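Local coordinates for protein Exo-beta-1,4-mannosidase (Rhizomucor miehei, PDB 4LYP) that probably hydrolyses terminal beta-mannosyl residues from beta-mannosides and can transfer sugar to acceptors, using a family 5 glycoside hydrolase TIM barrel, at residues 112-117 against 122-127; 245-250 against 263-268; 374-379 against 441-446; 421-424 against 429-432. All coordinates share one frame; numbering follows the deposited sequence.

Contact 1: 112-117 against 122-127; sequences MRPSMM and KYNEGV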
loop_
_atom_site.group_PDB
_atom_site.type_symbol
_atom_site.label_atom_id
_atom_site.label_comp_id
_atom_site.label_asym_id
_atom_site.label_seq_id
_atom_site.Cartn_x
_atom_site.Cartn_y
_atom_site.Cartn_z
ATOM N N MET A 112 2.142 -4.794 -13.495
ATOM C CA MET A 112 0.989 -5.663 -13.416
ATOM C C MET A 112 0.355 -5.837 -14.766
ATOM O O MET A 112 0.125 -4.870 -15.497
ATOM C CB MET A 112 -0.034 -4.981 -12.515
ATOM C CG MET A 112 0.462 -4.864 -11.039
ATOM S SD MET A 112 -0.264 -3.475 -10.087
ATOM C CE MET A 112 -1.982 -3.947 -9.899
ATOM N N ARG A 113 0.020 -7.073 -15.102
ATOM C CA ARG A 113 -0.596 -7.395 -16.375
ATOM C C ARG A 113 -1.674 -8.467 -16.129
ATOM O O ARG A 113 -1.419 -9.431 -15.397
ATOM C CB ARG A 113 0.460 -7.958 -17.379
ATOM C CG ARG A 113 -0.068 -8.081 -18.806
ATOM C CD ARG A 113 0.894 -8.769 -19.739
ATOM N NE ARG A 113 2.116 -8.017 -19.933
ATOM C CZ ARG A 113 3.383 -8.362 -19.736
ATOM N NH1 ARG A 113 3.659 -9.545 -19.224
ATOM N NH2 ARG A 113 4.382 -7.511 -20.099
ATOM N N PRO A 114 -2.834 -8.382 -16.773
ATOM C CA PRO A 114 -3.245 -7.246 -17.600
ATOM C C PRO A 114 -3.571 -6.010 -16.710
ATOM O O PRO A 114 -3.993 -6.174 -15.535
ATOM C CB PRO A 114 -4.518 -7.781 -18.327
ATOM C CG PRO A 114 -5.088 -8.802 -17.342
ATOM C CD PRO A 114 -3.912 -9.387 -16.610
ATOM N N SER A 115 -3.387 -4.832 -17.282
ATOM C CA SER A 115 -3.683 -3.595 -16.601
ATOM C C SER A 115 -5.216 -3.370 -16.467
ATOM O O SER A 115 -6.022 -3.813 -17.299
ATOM C CB SER A 115 -3.057 -2.436 -17.345
ATOM O OG SER A 115 -3.523 -2.317 -18.693
ATOM N N MET A 116 -5.554 -2.620 -15.426
ATOM C CA MET A 116 -6.950 -2.191 -15.257
ATOM C C MET A 116 -7.401 -1.191 -16.354
ATOM O O MET A 116 -8.526 -1.210 -16.803
ATOM C CB MET A 116 -7.052 -1.559 -13.865
ATOM C CG MET A 116 -8.411 -1.152 -13.399
ATOM S SD MET A 116 -8.258 -0.147 -11.931
ATOM C CE MET A 116 -9.946 -0.262 -11.307
ATOM N N MET A 117 -6.449 -0.296 -16.685
ATOM C CA MET A 117 -6.750 0.822 -17.605
ATOM C C MET A 117 -5.655 0.816 -18.695
ATOM O O MET A 117 -4.645 1.523 -18.628
ATOM C CB MET A 117 -6.802 2.126 -16.874
ATOM C CG MET A 117 -7.324 3.250 -17.743
ATOM S SD MET A 117 -7.594 4.841 -16.939
ATOM C CE MET A 117 -5.929 5.444 -16.714
ATOM N N LYS A 122 -10.114 3.807 -20.878
ATOM C CA LYS A 122 -10.560 2.492 -21.451
ATOM C C LYS A 122 -10.138 1.422 -20.450
ATOM O O LYS A 122 -8.960 1.330 -20.105
ATOM C CB LYS A 122 -9.888 2.283 -22.802
ATOM C CG LYS A 122 -10.424 3.273 -23.826
ATOM C CD LYS A 122 -11.879 2.918 -24.265
ATOM C CE LYS A 122 -12.344 3.632 -25.531
ATOM N NZ LYS A 122 -12.414 2.728 -26.727
ATOM N N TYR A 123 -11.089 0.675 -19.980
ATOM C CA TYR A 123 -10.871 -0.231 -18.877
ATOM C C TYR A 123 -10.966 -1.695 -19.326
ATOM O O TYR A 123 -11.742 -2.058 -20.234
ATOM C CB TYR A 123 -11.868 0.007 -17.733
ATOM C CG TYR A 123 -11.527 1.273 -17.000
ATOM C CD1 TYR A 123 -10.676 1.246 -15.886
ATOM C CD2 TYR A 123 -12.009 2.542 -17.427
ATOM C CE1 TYR A 123 -10.321 2.407 -15.269
ATOM C CE2 TYR A 123 -11.651 3.718 -16.811
ATOM C CZ TYR A 123 -10.798 3.654 -15.708
ATOM O OH TYR A 123 -10.444 4.782 -15.059
ATOM N N ASN A 124 -10.188 -2.546 -18.659
ATOM C CA ASN A 124 -10.322 -3.997 -18.786
ATOM C C ASN A 124 -11.341 -4.411 -17.734
ATOM O O ASN A 124 -11.050 -4.441 -16.536
ATOM C CB ASN A 124 -8.950 -4.655 -18.528
ATOM C CG ASN A 124 -8.970 -6.108 -18.765
ATOM O OD1 ASN A 124 -9.971 -6.789 -18.400
ATOM N ND2 ASN A 124 -7.882 -6.673 -19.319
ATOM N N GLU A 125 -12.565 -4.666 -18.158
ATOM C CA GLU A 125 -13.662 -4.953 -17.252
ATOM C C GLU A 125 -13.370 -6.188 -16.450
ATOM O O GLU A 125 -13.788 -6.295 -15.302
ATOM C CB GLU A 125 -14.963 -5.066 -18.026
ATOM C CG GLU A 125 -16.145 -5.439 -17.169
ATOM C CD GLU A 125 -16.540 -4.398 -16.061
ATOM O OE1 GLU A 125 -17.452 -4.756 -15.260
ATOM O OE2 GLU A 125 -16.000 -3.294 -15.993
ATOM N N GLY A 126 -12.686 -7.201 -17.014
ATOM C CA GLY A 126 -12.340 -8.398 -16.239
ATOM C C GLY A 126 -11.518 -7.968 -15.006
ATOM O O GLY A 126 -11.697 -8.511 -13.862
ATOM N N VAL A 127 -10.578 -7.086 -15.174
ATOM C CA VAL A 127 -9.725 -6.696 -14.061
ATOM C C VAL A 127 -10.565 -5.817 -13.068
ATOM O O VAL A 127 -10.474 -6.007 -11.872
ATOM C CB VAL A 127 -8.463 -5.921 -14.559
ATOM C CG1 VAL A 127 -7.651 -5.393 -13.384
ATOM C CG2 VAL A 127 -7.635 -6.834 -15.441
HETATM O O HOH W 1 -5.727 -4.786 -19.882
#
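Met117 and Tyr123 bring the two backbones to 4.4 Å between their CA atoms, where the loop 112-117 doubles back against 122-127. One main-chain bond joins them: Asn124 N donates to Met116 O at 2.8 Å and nearly straight (166° at the hydrogen), reaching the oxygen from 37° above the carbonyl plane. The same oxygen also lies against the CA-H of Tyr123. Met117 carries the aromatic part of the contact. Its chain is extended to the sulfur, laying CG over one face of the Tyr123 ring, 4.2 Å from the centroid and off toward the rim. The sulfur approaches the phenol end obliquely, with SD 3.4 Å from Tyr123 OH, and the bend at chi3 (74°) turns the terminal methyl aside. The hydroxyl is hydrogen-bonded to His208, which fixes that end of the ring. On the helix side, Val127 spreads its two methyls: CG1 meets Met116 CB at 3.9 Å, while CG2 takes the ring carbon CG of Pro114, which follows a cis peptide bond. The Asn124 amide has two jobs. Its OD1 accepts from Val127 N at 3.3 Å, from well above the amide plane, whereas ND2 donates to a water (2.9 Å) that in turn donates to Ser115 O (2.8 Å). Met66 of helix 65-69 packs on both Met116 and Val127. The arrangement is an Asn N-cap at the start of helix 125-140 joined to a Met-aromatic contact, closing the long beta-alpha loop that follows barrel strand 95-99.

Contact 2: 245-250 against 263-268; sequences SWFEEI and VSAGLE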
loop_
_atom_site.group_PDB
_atom_site.type_symbol
_atom_site.label_atom_id
_atom_site.label_comp_id
_atom_site.label_asym_id
_atom_site.label_seq_id
_atom_site.Cartn_x
_atom_site.Cartn_y
_atom_site.Cartn_z
ATOM N N SER A 245 0.727 22.412 -3.326
ATOM C CA SER A 245 -0.486 22.790 -4.087
ATOM C C SER A 245 -1.115 21.587 -4.783
ATOM O O SER A 245 -2.325 21.537 -4.963
ATOM C CB SER A 245 -0.102 23.843 -5.143
ATOM O OG SER A 245 0.974 23.368 -5.992
ATOM N N TRP A 246 -0.290 20.596 -5.184
ATOM C CA TRP A 246 -0.838 19.392 -5.834
ATOM C C TRP A 246 -1.574 18.538 -4.797
ATOM O O TRP A 246 -2.691 18.083 -5.055
ATOM C CB TRP A 246 0.265 18.641 -6.528
ATOM C CG TRP A 246 -0.139 17.356 -7.151
ATOM C CD1 TRP A 246 -0.739 17.197 -8.357
ATOM C CD2 TRP A 246 0.037 16.008 -6.583
ATOM N NE1 TRP A 246 -0.953 15.850 -8.623
ATOM C CE2 TRP A 246 -0.482 15.091 -7.571
ATOM C CE3 TRP A 246 0.554 15.514 -5.381
ATOM C CZ2 TRP A 246 -0.469 13.724 -7.379
ATOM C CZ3 TRP A 246 0.621 14.119 -5.231
ATOM C CH2 TRP A 246 0.073 13.242 -6.205
ATOM N N PHE A 247 -0.980 18.359 -3.603
ATOM C CA PHE A 247 -1.687 17.665 -2.564
ATOM C C PHE A 247 -2.982 18.361 -2.247
ATOM O O PHE A 247 -4.017 17.675 -2.033
ATOM C CB PHE A 247 -0.853 17.563 -1.295
ATOM C CG PHE A 247 0.263 16.569 -1.393
ATOM C CD1 PHE A 247 0.017 15.169 -1.330
ATOM C CD2 PHE A 247 1.613 16.991 -1.561
ATOM C CE1 PHE A 247 1.041 14.261 -1.403
ATOM C CE2 PHE A 247 2.635 16.039 -1.632
ATOM C CZ PHE A 247 2.345 14.678 -1.544
ATOM N N GLU A 248 -2.992 19.689 -2.143
ATOM C CA GLU A 248 -4.237 20.404 -1.810
ATOM C C GLU A 248 -5.297 20.150 -2.870
ATOM O O GLU A 248 -6.461 19.834 -2.615
ATOM C CB GLU A 248 -3.934 21.919 -1.710
ATOM C CG GLU A 248 -5.160 22.765 -1.404
ATOM C CD GLU A 248 -5.606 22.438 -0.039
ATOM O OE1 GLU A 248 -4.789 22.331 0.910
ATOM O OE2 GLU A 248 -6.804 22.339 0.096
ATOM N N GLU A 249 -4.890 20.258 -4.139
ATOM C CA GLU A 249 -5.877 20.153 -5.196
ATOM C C GLU A 249 -6.428 18.735 -5.327
ATOM O O GLU A 249 -7.630 18.560 -5.514
ATOM C CB GLU A 249 -5.189 20.624 -6.492
ATOM C CG GLU A 249 -6.145 21.138 -7.538
ATOM C CD GLU A 249 -6.028 20.183 -8.616
ATOM O OE1 GLU A 249 -5.512 20.449 -9.753
ATOM O OE2 GLU A 249 -6.392 19.094 -8.246
ATOM N N ILE A 250 -5.547 17.727 -5.334
ATOM C CA ILE A 250 -6.047 16.378 -5.567
ATOM C C ILE A 250 -6.833 15.897 -4.376
ATOM O O ILE A 250 -7.852 15.220 -4.522
ATOM C CB ILE A 250 -4.937 15.388 -5.990
ATOM C CG1 ILE A 250 -4.082 15.776 -7.178
ATOM C CG2 ILE A 250 -5.592 14.013 -6.321
ATOM C CD1 ILE A 250 -4.921 15.955 -8.451
ATOM N N VAL A 263 -9.419 10.619 3.311
ATOM C CA VAL A 263 -8.441 10.799 2.247
ATOM C C VAL A 263 -7.064 10.744 2.831
ATOM O O VAL A 263 -6.756 11.389 3.869
ATOM C CB VAL A 263 -8.694 12.114 1.471
ATOM C CG1 VAL A 263 -7.673 12.291 0.343
ATOM C CG2 VAL A 263 -10.106 12.135 0.925
ATOM N N SER A 264 -6.182 10.036 2.134
ATOM C CA SER A 264 -4.787 9.892 2.485
ATOM C C SER A 264 -3.839 10.260 1.348
ATOM O O SER A 264 -4.226 10.198 0.185
ATOM C CB SER A 264 -4.585 8.328 2.799
ATOM O OG SER A 264 -3.242 8.014 2.995
ATOM N N ALA A 265 -2.600 10.678 1.689
ATOM C CA ALA A 265 -1.624 11.109 0.725
ATOM C C ALA A 265 -0.726 10.012 0.192
ATOM O O ALA A 265 -0.079 10.214 -0.834
ATOM C CB ALA A 265 -0.761 12.191 1.339
ATOM N N GLY A 266 -0.552 8.882 0.893
ATOM C CA GLY A 266 0.365 7.795 0.482
ATOM C C GLY A 266 1.825 8.058 0.662
ATOM O O GLY A 266 2.640 7.379 -0.012
ATOM N N LEU A 267 2.209 9.008 1.527
ATOM C CA LEU A 267 3.594 9.373 1.637
ATOM C C LEU A 267 4.439 8.368 2.412
ATOM O O LEU A 267 3.982 7.746 3.383
ATOM C CB LEU A 267 3.712 10.716 2.374
ATOM C CG LEU A 267 4.936 11.535 2.068
ATOM C CD1 LEU A 267 4.839 12.203 0.676
ATOM C CD2 LEU A 267 5.256 12.549 3.175
ATOM N N GLU A 268 5.722 8.319 2.019
ATOM C CA GLU A 268 6.727 7.528 2.807
ATOM C C GLU A 268 7.042 8.159 4.151
ATOM O O GLU A 268 7.375 7.482 5.116
ATOM C CB GLU A 268 8.018 7.411 2.043
ATOM C CG GLU A 268 7.972 6.576 0.741
ATOM C CD GLU A 268 9.082 7.009 -0.206
ATOM O OE1 GLU A 268 10.068 6.313 -0.398
ATOM O OE2 GLU A 268 8.956 8.151 -0.771
#
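The shortest polar bond within the two segments, Ile250 N to Trp246 O at 2.9 Å, belongs to the helix that carries Phe247 toward Ala265 and Leu267. The carbonyl oxygen of Phe247 is itself engaged by Ser251 OG, one turn on. Phe247 alone bridges the contact from the helix side. Its CG stands beside the backbone N, opposite the carbonyl carbon (chi1 -74°), which sends the ring out beyond the helix surface to the chain that leaves strand 262-264. There the rim atom CE1 rests 3.9 Å from Ala265 CB, in an oblique approach. Farther along the ring, CZ reaches Leu267 CD1 at 4.2 Å, the two side chains crossing at about a right angle. One face of the phenyl is covered by Trp246, whose CE3 sits 4.0 Å above the centre of the Phe247 ring, and the indole is steadied by NE1 bonding Asn202. Ala279 of helix 273-280 touches Phe247 and Leu267 alike, and so extends the packing to the next helix. Gly266, between the two contacting residues, uses its backbone to bond Glu238, a residue lining a bound guanidine. With every touching group a hydrocarbon and every touching residue buried, this beta-alpha-beta interface depends on shape and exclusion of water, while the polar main chain of the strand end is directed to other partners.

Contact 3: 374-379 against 441-446; sequences QIVSLA and LKVQKE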
loop_
_atom_site.group_PDB
_atom_site.type_symbol
_atom_site.label_atom_id
_atom_site.label_comp_id
_atom_site.label_asym_id
_atom_site.label_seq_id
_atom_site.Cartn_x
_atom_site.Cartn_y
_atom_site.Cartn_z
ATOM N N GLN A 374 6.467 -1.917 19.752
ATOM C CA GLN A 374 6.538 -0.477 19.913
ATOM C C GLN A 374 5.212 0.157 19.494
ATOM O O GLN A 374 4.739 1.118 20.142
ATOM C CB GLN A 374 7.738 0.082 19.131
ATOM C CG GLN A 374 7.919 1.555 19.417
ATOM C CD GLN A 374 9.137 2.101 18.693
ATOM O OE1 GLN A 374 9.836 1.363 17.983
ATOM N NE2 GLN A 374 9.423 3.399 18.830
ATOM N N ILE A 375 4.649 -0.283 18.359
ATOM C CA ILE A 375 3.393 0.255 17.918
ATOM C C ILE A 375 2.284 0.015 18.954
ATOM O O ILE A 375 1.469 0.906 19.231
ATOM C CB ILE A 375 2.988 -0.284 16.545
ATOM C CG1 ILE A 375 3.945 0.241 15.471
ATOM C CG2 ILE A 375 1.543 0.134 16.209
ATOM C CD1 ILE A 375 3.862 -0.531 14.166
ATOM N N VAL A 376 2.256 -1.169 19.560
ATOM C CA VAL A 376 1.230 -1.436 20.567
ATOM C C VAL A 376 1.404 -0.421 21.719
ATOM O O VAL A 376 0.379 0.088 22.222
ATOM C CB VAL A 376 1.361 -2.937 21.087
ATOM C CG1 VAL A 376 0.523 -3.140 22.329
ATOM C CG2 VAL A 376 0.876 -3.853 19.943
ATOM N N SER A 377 2.627 -0.174 22.156
ATOM C CA SER A 377 2.856 0.739 23.258
ATOM C C SER A 377 2.462 2.160 22.851
ATOM O O SER A 377 1.729 2.903 23.581
ATOM C CB SER A 377 4.348 0.649 23.667
ATOM O OG SER A 377 4.532 1.521 24.749
ATOM N N LEU A 378 2.840 2.627 21.632
ATOM C CA LEU A 378 2.452 3.958 21.155
ATOM C C LEU A 378 0.917 4.083 20.992
ATOM O O LEU A 378 0.316 5.129 21.300
ATOM C CB LEU A 378 3.114 4.342 19.839
ATOM C CG LEU A 378 4.660 4.523 19.956
ATOM C CD1 LEU A 378 5.260 4.461 18.571
ATOM C CD2 LEU A 378 4.896 5.899 20.566
ATOM N N ALA A 379 0.275 3.040 20.488
ATOM C CA ALA A 379 -1.173 3.059 20.311
ATOM C C ALA A 379 -1.908 3.161 21.637
ATOM O O ALA A 379 -2.971 3.732 21.719
ATOM C CB ALA A 379 -1.584 1.764 19.607
ATOM N N LEU A 441 -5.861 -5.244 18.958
ATOM C CA LEU A 441 -7.308 -5.269 19.254
ATOM C C LEU A 441 -7.581 -5.144 20.757
ATOM O O LEU A 441 -8.546 -4.422 21.138
ATOM C CB LEU A 441 -7.945 -6.550 18.698
ATOM C CG LEU A 441 -9.444 -6.694 18.919
ATOM C CD1 LEU A 441 -10.188 -5.506 18.350
ATOM C CD2 LEU A 441 -9.875 -8.037 18.289
ATOM N N LYS A 442 -6.769 -5.772 21.600
ATOM C CA LYS A 442 -6.924 -5.590 23.014
ATOM C C LYS A 442 -6.791 -4.105 23.421
ATOM O O LYS A 442 -7.560 -3.587 24.216
ATOM C CB LYS A 442 -5.923 -6.465 23.774
ATOM C CG LYS A 442 -6.048 -6.366 25.289
ATOM C CD LYS A 442 -5.035 -7.264 25.980
ATOM C CE LYS A 442 -5.194 -7.303 27.502
ATOM N NZ LYS A 442 -5.815 -8.602 27.974
ATOM N N VAL A 443 -5.832 -3.417 22.843
ATOM C CA VAL A 443 -5.652 -1.996 23.077
ATOM C C VAL A 443 -6.885 -1.246 22.636
ATOM O O VAL A 443 -7.406 -0.355 23.329
ATOM C CB VAL A 443 -4.358 -1.419 22.456
ATOM C CG1 VAL A 443 -4.344 0.079 22.553
ATOM C CG2 VAL A 443 -3.124 -2.022 23.122
ATOM N N GLN A 444 -7.380 -1.569 21.438
ATOM C CA GLN A 444 -8.577 -0.871 20.916
ATOM C C GLN A 444 -9.749 -0.992 21.943
ATOM O O GLN A 444 -10.438 -0.010 22.207
ATOM C CB GLN A 444 -9.042 -1.439 19.575
ATOM C CG GLN A 444 -10.199 -0.660 18.981
ATOM C CD GLN A 444 -10.743 -1.356 17.758
ATOM O OE1 GLN A 444 -10.068 -1.474 16.710
ATOM N NE2 GLN A 444 -11.912 -1.934 17.915
ATOM N N LYS A 445 -9.943 -2.195 22.483
ATOM C CA LYS A 445 -10.979 -2.407 23.489
ATOM C C LYS A 445 -10.737 -1.601 24.746
ATOM O O LYS A 445 -11.655 -0.959 25.216
ATOM C CB LYS A 445 -11.146 -3.894 23.743
ATOM C CG LYS A 445 -11.707 -4.657 22.531
ATOM C CD LYS A 445 -11.848 -6.171 22.761
ATOM C CE LYS A 445 -12.276 -6.921 21.461
ATOM N NZ LYS A 445 -12.119 -8.431 21.392
ATOM N N GLU A 446 -9.508 -1.557 25.240
ATOM C CA GLU A 446 -9.220 -0.705 26.420
ATOM C C GLU A 446 -9.575 0.731 26.127
ATOM O O GLU A 446 -10.171 1.440 26.980
ATOM C CB GLU A 446 -7.751 -0.787 26.793
ATOM C CG GLU A 446 -7.262 -2.085 27.332
ATOM C CD GLU A 446 -8.038 -2.623 28.487
ATOM O OE1 GLU A 446 -8.527 -1.799 29.304
ATOM O OE2 GLU A 446 -8.165 -3.926 28.511
#
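Val443 does nearly all the work from segment 441-446 of helix 429-448, dividing its two methyls between Val376 and Ala379 of 374-379. The closer side is a methyl pair: Val443 CG2 meets Val376 CG1 at 3.9 Å, the two branched side chains crossing obliquely. Val443 CG1 is placed opposite its own backbone N (chi1 171°) and rests 4.0 Å from Ala379 O, against the main chain. Ala379 CB, although pointing at the other helix, comes no nearer than 4.4 Å to Val443 CG1. The small side chain is consistent with the close approach of the backbones, 7.3 Å between the CA atoms of Ala379 and Val443, yet the surface they share is modest and wholly apolar apart from the carbonyl oxygen of Ala379.

Beyond the methyls the seam gives way to exposed residues: Ser377 turns away from the partner helix, and Lys442 and Glu446 are on the exposed surface. Toward the protein interior, Gln444 OE1 accepts from Leu56 N of strand 53-61, and Leu56, which also packs on Val443, belongs to the pocket of a bound guanidine about 6 Å from the Ala379 side chain. Val376 further touches Tyr436 and Asn439, and Ala379 touches Leu440, which continue the seam along helix 429-448. Helices 362-380 and 429-448 thus lie side by side on the outside of the barrel, before and after strand 386-394, which pairs with strand 53-61 where the barrel closes.

Contact 4: 421-424 against 429-432; sequences YSVY and TVQI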
loop_
_atom_site.group_PDB
_atom_site.type_symbol
_atom_site.label_atom_id
_atom_site.label_comp_id
_atom_site.label_asym_id
_atom_site.label_seq_id
_atom_site.Cartn_x
_atom_site.Cartn_y
_atom_site.Cartn_z
ATOM N N TYR A 421 10.070 -9.674 -0.140
ATOM C CA TYR A 421 9.480 -9.224 1.122
ATOM C C TYR A 421 8.205 -10.016 1.455
ATOM O O TYR A 421 7.697 -9.879 2.586
ATOM C CB TYR A 421 9.127 -7.724 1.009
ATOM C CG TYR A 421 10.339 -6.801 1.012
ATOM C CD1 TYR A 421 11.345 -7.004 1.932
ATOM C CD2 TYR A 421 10.418 -5.733 0.150
ATOM C CE1 TYR A 421 12.417 -6.087 2.031
ATOM C CE2 TYR A 421 11.439 -4.812 0.251
ATOM C CZ TYR A 421 12.415 -4.991 1.215
ATOM O OH TYR A 421 13.459 -4.071 1.426
ATOM N N SER A 422 7.679 -10.849 0.543
ATOM C CA SER A 422 6.391 -11.561 0.807
ATOM C C SER A 422 6.436 -12.275 2.100
ATOM O O SER A 422 7.382 -12.980 2.460
ATOM C CB SER A 422 6.178 -12.574 -0.292
ATOM O OG SER A 422 5.742 -11.991 -1.518
ATOM N N VAL A 423 5.279 -12.216 2.778
ATOM C CA VAL A 423 4.976 -13.114 3.909
ATOM C C VAL A 423 4.088 -14.199 3.361
ATOM O O VAL A 423 2.953 -13.963 2.950
ATOM C CB VAL A 423 4.212 -12.346 5.014
ATOM C CG1 VAL A 423 3.801 -13.313 6.143
ATOM C CG2 VAL A 423 5.060 -11.227 5.636
ATOM N N TYR A 424 4.597 -15.462 3.371
ATOM C CA TYR A 424 3.807 -16.579 2.867
ATOM C C TYR A 424 2.883 -17.110 3.948
ATOM O O TYR A 424 3.116 -16.927 5.156
ATOM C CB TYR A 424 4.722 -17.685 2.344
ATOM C CG TYR A 424 5.616 -17.205 1.236
ATOM C CD1 TYR A 424 5.087 -16.701 0.043
ATOM C CD2 TYR A 424 6.987 -17.262 1.363
ATOM C CE1 TYR A 424 5.890 -16.293 -1.009
ATOM C CE2 TYR A 424 7.828 -16.853 0.340
ATOM C CZ TYR A 424 7.263 -16.397 -0.885
ATOM O OH TYR A 424 8.071 -16.045 -1.958
ATOM N N THR A 429 6.629 -15.807 10.336
ATOM C CA THR A 429 6.181 -14.453 10.639
ATOM C C THR A 429 4.705 -14.365 10.862
ATOM O O THR A 429 4.244 -13.424 11.566
ATOM C CB THR A 429 6.541 -13.545 9.451
ATOM O OG1 THR A 429 7.774 -13.988 8.849
ATOM C CG2 THR A 429 6.652 -12.079 9.889
ATOM N N VAL A 430 3.908 -15.309 10.328
ATOM C CA VAL A 430 2.471 -15.245 10.469
ATOM C C VAL A 430 2.046 -15.218 11.953
ATOM O O VAL A 430 1.182 -14.426 12.314
ATOM C CB VAL A 430 1.811 -16.376 9.701
ATOM C CG1 VAL A 430 0.292 -16.486 10.020
ATOM C CG2 VAL A 430 2.033 -16.182 8.200
ATOM N N GLN A 431 2.668 -16.042 12.796
ATOM C CA GLN A 431 2.236 -16.112 14.204
ATOM C C GLN A 431 2.547 -14.755 14.885
ATOM O O GLN A 431 1.786 -14.298 15.754
ATOM C CB GLN A 431 2.911 -17.248 14.941
ATOM C CG GLN A 431 2.459 -17.370 16.402
ATOM C CD GLN A 431 1.026 -17.795 16.526
ATOM O OE1 GLN A 431 0.663 -18.800 15.922
ATOM N NE2 GLN A 431 0.175 -17.046 17.293
ATOM N N ILE A 432 3.668 -14.123 14.522
ATOM C CA ILE A 432 4.010 -12.851 15.080
ATOM C C ILE A 432 3.013 -11.759 14.684
ATOM O O ILE A 432 2.600 -10.894 15.485
ATOM C CB ILE A 432 5.435 -12.500 14.651
ATOM C CG1 ILE A 432 6.410 -13.489 15.409
ATOM C CG2 ILE A 432 5.793 -11.039 14.956
ATOM C CD1 ILE A 432 7.765 -13.490 14.792
#
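Val423 and Tyr424 form a short strand parallel to barrel strand 386-394, and within a few residues the chain turns into the final helix, where Thr429 and Val430 pack back on them. Val423 lies at the centre. With its CG1 opposite the backbone N (chi1 176°), this methyl faces helix 429-448 and touches Val430 CG2 at 3.9 Å, the two side chains meeting at a slant. The same methyl passes the CB of Thr429 at a looser 4.3 Å. Val430 then uses its CG2 a second time: this carbon lies 3.3 Å from Tyr424 O, a snug van der Waals fit of methyl against carbonyl. Val430 CG2 sits on the backbone-N side of its own residue, opposite the carbonyl carbon, and from there it spans both strand residues. The CB of Tyr424 is directed away from the helix, and the residue meets it through its carbonyl.

Thr429 OG1 is hydrogen-bonded to Asp365 of helix 362-380, and the main chain of Val423 pairs with Ala391 and Gly393 of strand 386-394, where Phe389 also touches its side chain. At the far end of the strand segment, Tyr421 OH bonds Asn296 and its ring meets Trp293, both lining a bound guanidine. The contact itself is therefore held by van der Waals forces, methyl to methyl and methyl to carbonyl, among mostly buried residues, while the threonine hydroxyl and the peptide groups of Val423 are satisfied by partners outside the pair.

Contacts 1, 2 and 4 are largely buried, while contact 3 lies on the barrel's outer surface with charged residues exposed beside it. Contacts 3 and 4 share helix 429-448: contact 4 packs its beginning and contact 3 its later turns, contact 4 being nested inside the loop that contact 3 closes. Contacts 2 and 4 reach the same barrel sheet from opposite sides of the chain's centre, about 30 Å apart between centres. Only contact 1, in a loop closing onto its own helix, has a direct hydrogen bond, a water bridge and a Met-aromatic pairing between its segments; the other three join by van der Waals contact, in contacts 3 and 4 partly against a carbonyl oxygen.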